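Local coordinates for GTP-binding protein (Pyrococcus horikoshii, PDB 1WXQ), which probably binds GTP as an Obg-type P-loop GTPase, although its cellular role remains unknown, at residues Tyr64-Leu68 / Phe265-Ile269; Asn38-Thr42 / Val73-Asp77. All coordinates share one frame; numbering follows the deposited sequence.

Contact 1: residues Tyr64-Leu68 / Phe265-Ile269; sequences YRNGL and FIEYI
The side chain of Arg65 overlaps that of Glu267, the two lying side by side and pointing opposite ways, where the tip of a beta-hairpin meets an irregular loop. The hairpin joins strands 64-65 and 68-77 through a type I' turn from Arg65 to Leu68, closed by a 2.7 Å hydrogen bond from Leu68 N to Arg65 O. Asn66 and Gly67 hold the two corners with positive phi, as Asn-Gly pairs commonly do in type I' turns. Facing the turn is 265-269, the loop that follows helix 251-258, and Glu267 carries most of its side of the contact. Its side chain, bent at chi2 (-111°), turns the carboxylate toward the hairpin tip, between Arg65 and the pair Asn66 and Leu68. OE1 of Glu267 lies 3.7 Å from Arg65 CG, while Arg65 NE and Glu267 OE1, 4.0 Å apart, make only a long salt bridge. Guanidinium and carboxylate planes are turned 71° against each other, so the two groups do not pair flat. The stronger ionic partner of the arginine is Glu63, in a salt bridge with NH1 of the same guanidinium. Replacing Arg65 with an alanine would probably leave Glu63 and Glu267 without the positive charge they share, and OE1 of Glu267 without the aliphatic CG it rests against. The other carboxylate oxygen meets carbon atoms: Glu267 OE2 approaches Asn66 CB and Leu68 CD1, each at 4.1 Å, and Leu68 touches Ile45 and Asp47 of strand 39-47. Ile266 and Tyr268 pack on Leu257 of helix 251-258. The peptide bond between Glu267 and Tyr268 is modelled as cis, and its carbonyl oxygen, Glu267 O, lies over one face of the Arg65 guanidinium, off its centre and 3.9 Å from Arg65 NH2.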
loop_
_atom_site.group_PDB
_atom_site.type_symbol
_atom_site.label_atom_id
_atom_site.label_comp_id
_atom_site.label_asym_id
_atom_site.label_seq_id
_atom_site.Cartn_x
_atom_site.Cartn_y
_atom_site.Cartn_z
ATOM N N TYR A 64 -18.866 -0.017 9.580
ATOM C CA TYR A 64 -19.287 -1.405 9.762
ATOM C C TYR A 64 -20.086 -1.829 8.543
ATOM O O TYR A 64 -20.707 -0.994 7.884
ATOM C CB TYR A 64 -20.166 -1.563 11.005
ATOM C CG TYR A 64 -20.308 -3.001 11.461
ATOM C CD1 TYR A 64 -21.484 -3.456 12.056
ATOM C CD2 TYR A 64 -19.253 -3.904 11.321
ATOM C CE1 TYR A 64 -21.604 -4.776 12.498
ATOM C CE2 TYR A 64 -19.361 -5.220 11.759
ATOM C CZ TYR A 64 -20.538 -5.652 12.345
ATOM O OH TYR A 64 -20.653 -6.955 12.770
ATOM N N ARG A 65 -20.084 -3.128 8.252
ATOM C CA ARG A 65 -20.798 -3.639 7.085
ATOM C C ARG A 65 -20.744 -5.169 7.064
ATOM O O ARG A 65 -19.691 -5.768 6.838
ATOM C CB ARG A 65 -20.154 -3.058 5.818
ATOM C CG ARG A 65 -21.102 -2.633 4.705
ATOM C CD ARG A 65 -20.443 -1.543 3.849
ATOM N NE ARG A 65 -20.979 -1.474 2.490
ATOM C CZ ARG A 65 -20.660 -0.533 1.606
ATOM N NH1 ARG A 65 -19.808 0.429 1.939
ATOM N NH2 ARG A 65 -21.186 -0.556 0.384
ATOM N N ASN A 66 -21.889 -5.793 7.325
ATOM C CA ASN A 66 -22.014 -7.246 7.326
ATOM C C ASN A 66 -20.848 -8.010 7.944
ATOM O O ASN A 66 -20.272 -8.905 7.319
ATOM C CB ASN A 66 -22.247 -7.742 5.895
ATOM C CG ASN A 66 -23.718 -7.904 5.567
ATOM O OD1 ASN A 66 -24.587 -7.667 6.413
ATOM N ND2 ASN A 66 -24.007 -8.302 4.326
ATOM N N GLY A 67 -20.503 -7.663 9.176
ATOM C CA GLY A 67 -19.413 -8.354 9.843
ATOM C C GLY A 67 -18.052 -8.086 9.234
ATOM O O GLY A 67 -17.099 -8.824 9.486
ATOM N N LEU A 68 -17.956 -7.032 8.432
ATOM C CA LEU A 68 -16.696 -6.677 7.798
ATOM C C LEU A 68 -16.312 -5.238 8.106
ATOM O O LEU A 68 -17.171 -4.353 8.179
ATOM C CB LEU A 68 -16.781 -6.863 6.277
ATOM C CG LEU A 68 -16.788 -8.290 5.710
ATOM C CD1 LEU A 68 -16.996 -8.231 4.204
ATOM C CD2 LEU A 68 -15.477 -8.999 6.044
ATOM N N PHE A 265 -27.517 -4.716 -5.046
ATOM C CA PHE A 265 -26.751 -4.997 -3.832
ATOM C C PHE A 265 -25.353 -5.582 -4.117
ATOM O O PHE A 265 -25.190 -6.757 -4.431
ATOM C CB PHE A 265 -27.563 -5.981 -2.986
ATOM C CG PHE A 265 -27.126 -5.915 -1.552
ATOM C CD1 PHE A 265 -26.210 -6.843 -1.072
ATOM C CD2 PHE A 265 -27.670 -4.963 -0.705
ATOM C CE1 PHE A 265 -25.840 -6.817 0.265
ATOM C CE2 PHE A 265 -27.292 -4.942 0.634
ATOM C CZ PHE A 265 -26.379 -5.868 1.124
ATOM N N ILE A 266 -24.328 -4.699 -4.023
ATOM C CA ILE A 266 -22.918 -5.129 -4.108
ATOM C C ILE A 266 -22.070 -4.668 -2.900
ATOM O O ILE A 266 -22.491 -3.835 -2.102
ATOM C CB ILE A 266 -22.330 -4.584 -5.406
ATOM C CG1 ILE A 266 -21.877 -3.136 -5.216
ATOM C CG2 ILE A 266 -23.406 -4.593 -6.507
ATOM C CD1 ILE A 266 -22.968 -2.270 -4.583
ATOM N N GLU A 267 -20.839 -5.249 -2.758
ATOM C CA GLU A 267 -20.141 -5.068 -1.473
ATOM C C GLU A 267 -18.783 -4.317 -1.445
ATOM O O GLU A 267 -18.655 -3.286 -0.787
ATOM C CB GLU A 267 -20.150 -6.356 -0.625
ATOM C CG GLU A 267 -21.440 -6.469 0.207
ATOM C CD GLU A 267 -21.143 -6.305 1.688
ATOM O OE1 GLU A 267 -21.688 -5.398 2.303
ATOM O OE2 GLU A 267 -20.408 -7.130 2.233
ATOM N N TYR A 268 -17.718 -4.817 -2.132
ATOM C CA TYR A 268 -17.878 -5.768 -3.236
ATOM C C TYR A 268 -16.909 -6.958 -3.142
ATOM O O TYR A 268 -15.726 -6.809 -2.865
ATOM C CB TYR A 268 -17.651 -5.015 -4.549
ATOM C CG TYR A 268 -18.151 -5.829 -5.690
ATOM C CD1 TYR A 268 -19.480 -6.240 -5.720
ATOM C CD2 TYR A 268 -17.296 -6.180 -6.736
ATOM C CE1 TYR A 268 -19.956 -6.985 -6.789
ATOM C CE2 TYR A 268 -17.768 -6.933 -7.800
ATOM C CZ TYR A 268 -19.090 -7.337 -7.827
ATOM O OH TYR A 268 -19.572 -8.075 -8.890
ATOM N N ILE A 269 -17.469 -8.154 -3.397
ATOM C CA ILE A 269 -16.634 -9.327 -3.657
ATOM C C ILE A 269 -17.472 -10.406 -4.314
ATOM O O ILE A 269 -17.561 -10.485 -5.535
ATOM C CB ILE A 269 -16.091 -9.822 -2.330
ATOM C CG1 ILE A 269 -14.861 -9.204 -1.965
ATOM C CG2 ILE A 269 -15.593 -11.261 -2.440
ATOM C CD1 ILE A 269 -14.187 -9.499 -0.668
#

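Contact 2: residues Asn38-Thr42 / Val73-Asp77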
loop_
_atom_site.group_PDB
_atom_site.type_symbol
_atom_site.label_atom_id
_atom_site.label_comp_id
_atom_site.label_asym_id
_atom_site.label_seq_id
_atom_site.Cartn_x
_atom_site.Cartn_y
_atom_site.Cartn_z
ATOM N N ASN A 38 -7.353 15.037 -7.681
ATOM C CA ASN A 38 -7.006 13.706 -8.165
ATOM C C ASN A 38 -6.796 12.765 -6.983
ATOM O O ASN A 38 -6.172 11.714 -7.118
ATOM C CB ASN A 38 -5.724 13.778 -8.984
ATOM C CG ASN A 38 -4.641 14.548 -8.276
ATOM O OD1 ASN A 38 -4.455 14.399 -7.075
ATOM N ND2 ASN A 38 -3.914 15.377 -9.014
ATOM N N VAL A 39 -7.308 13.159 -5.822
ATOM C CA VAL A 39 -7.173 12.349 -4.621
ATOM C C VAL A 39 -8.532 11.873 -4.129
ATOM O O VAL A 39 -9.507 12.629 -4.114
ATOM C CB VAL A 39 -6.495 13.128 -3.494
ATOM C CG1 VAL A 39 -6.449 12.278 -2.243
ATOM C CG2 VAL A 39 -5.095 13.540 -3.925
ATOM N N GLY A 40 -8.585 10.611 -3.723
ATOM C CA GLY A 40 -9.833 10.053 -3.250
ATOM C C GLY A 40 -9.631 9.131 -2.073
ATOM O O GLY A 40 -8.548 9.079 -1.490
ATOM N N VAL A 41 -10.685 8.408 -1.721
ATOM C CA VAL A 41 -10.623 7.480 -0.608
ATOM C C VAL A 41 -11.194 6.138 -1.029
ATOM O O VAL A 41 -12.301 6.051 -1.569
ATOM C CB VAL A 41 -11.416 8.011 0.599
ATOM C CG1 VAL A 41 -12.865 8.280 0.199
ATOM C CG2 VAL A 41 -11.360 7.011 1.735
ATOM N N THR A 42 -10.416 5.087 -0.821
ATOM C CA THR A 42 -10.874 3.752 -1.148
ATOM C C THR A 42 -10.955 3.094 0.217
ATOM O O THR A 42 -10.843 3.783 1.231
ATOM C CB THR A 42 -9.873 3.013 -2.060
ATOM O OG1 THR A 42 -10.416 1.739 -2.421
ATOM C CG2 THR A 42 -8.547 2.810 -1.357
ATOM N N VAL A 73 -8.729 4.599 3.179
ATOM C CA VAL A 73 -7.346 4.731 2.724
ATOM C C VAL A 73 -7.230 5.728 1.580
ATOM O O VAL A 73 -7.973 5.645 0.611
ATOM C CB VAL A 73 -6.819 3.370 2.188
ATOM C CG1 VAL A 73 -5.448 3.550 1.521
ATOM C CG2 VAL A 73 -6.762 2.350 3.317
ATOM N N LYS A 74 -6.277 6.651 1.673
ATOM C CA LYS A 74 -6.081 7.639 0.613
ATOM C C LYS A 74 -5.616 6.966 -0.670
ATOM O O LYS A 74 -4.832 6.014 -0.633
ATOM C CB LYS A 74 -5.031 8.672 1.016
ATOM C CG LYS A 74 -5.568 9.936 1.656
ATOM C CD LYS A 74 -4.512 11.042 1.610
ATOM C CE LYS A 74 -4.065 11.305 0.179
ATOM N NZ LYS A 74 -2.960 12.284 0.110
HETATM N N MSE A 75 -6.085 7.486 -1.801
HETATM C CA MSE A 75 -5.716 6.956 -3.102
HETATM C C MSE A 75 -5.514 8.128 -4.056
HETATM O O MSE A 75 -6.293 9.081 -4.052
HETATM C CB MSE A 75 -6.803 6.011 -3.618
HETATM C CG MSE A 75 -6.412 5.260 -4.875
HETATM SE SE MSE A 75 -7.587 3.782 -5.286
HETATM C CE MSE A 75 -6.535 2.352 -4.495
ATOM N N VAL A 76 -4.468 8.049 -4.871
ATOM C CA VAL A 76 -4.111 9.102 -5.803
ATOM C C VAL A 76 -4.127 8.636 -7.258
ATOM O O VAL A 76 -3.567 7.587 -7.584
ATOM C CB VAL A 76 -2.694 9.617 -5.463
ATOM C CG1 VAL A 76 -2.289 10.761 -6.392
ATOM C CG2 VAL A 76 -2.655 10.064 -4.016
ATOM N N ASP A 77 -4.763 9.408 -8.135
ATOM C CA ASP A 77 -4.801 9.059 -9.552
ATOM C C ASP A 77 -3.514 9.648 -10.152
ATOM O O ASP A 77 -3.492 10.785 -10.624
ATOM C CB ASP A 77 -6.033 9.674 -10.219
ATOM C CG ASP A 77 -6.249 9.168 -11.637
ATOM O OD1 ASP A 77 -5.263 8.839 -12.329
ATOM O OD2 ASP A 77 -7.416 9.109 -12.069
#
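Strands 39-42 and 73-77 run antiparallel, their short axes 4.5 Å apart at closest approach and 137° between their directions, as neighbours in the central sheet of the G domain. Gly40 with Met75 and Thr42 with Val73 form hydrogen-bonded pairs, each joined by two backbone bonds; Val39 with Val76 and Val41 with Lys74 are the non-hydrogen-bonded pairs beyond and between them. Asp77 N adds a straight bond to Asn38 O (2.9 Å). On the face bearing Thr42, Val73 and Met75, a selenomethionine, Thr42 CG2 packs 3.8 Å from Met75 CE and 4.0 Å from Val73 CB. With OG1 of Thr42 anti to the backbone N (chi1 -176°), the hydroxyl turns to Ala20 O of helix 13-21. That helix and Ile309 of helix 305-316 cover this face, where Gly40 contributes no side chain. On the other face, where Val39, Val41 and Lys74 are exposed but Val76 is buried, Val39 CG2 meets Val76 CG2 at 4.2 Å. CE of Lys74 crosses Val39 at CG1, 3.5 Å away, while its NZ makes a salt bridge with Glu2. Asp77 ends strand 73-77 at the position expected for the aspartate of the DxxG motif of GTPases, and its OD1 makes a salt bridge with NZ of Lys13, the lysine of the probable P-loop.

Both contacts reach the same mixed sheet, through strands 64-65 and 68-77 in contact 1 and 39-47 and 68-77 in contact 2. The centre of contact 2 lies about 12 Å from the centre of the chain, that of contact 1 about 21 Å. Contact 2 is partly buried, joining two strands by regular backbone bonding, with apolar side chains beneath the covering helices and an aspartate directed at the probable P-loop. Contact 1 lies at the surface, where no hydrogen bond crosses; a long salt bridge and loose side-chain approaches bring the hairpin tip to a loop nearly 200 residues later. Strand 68-77 starts at the turn of contact 1 and finishes in contact 2.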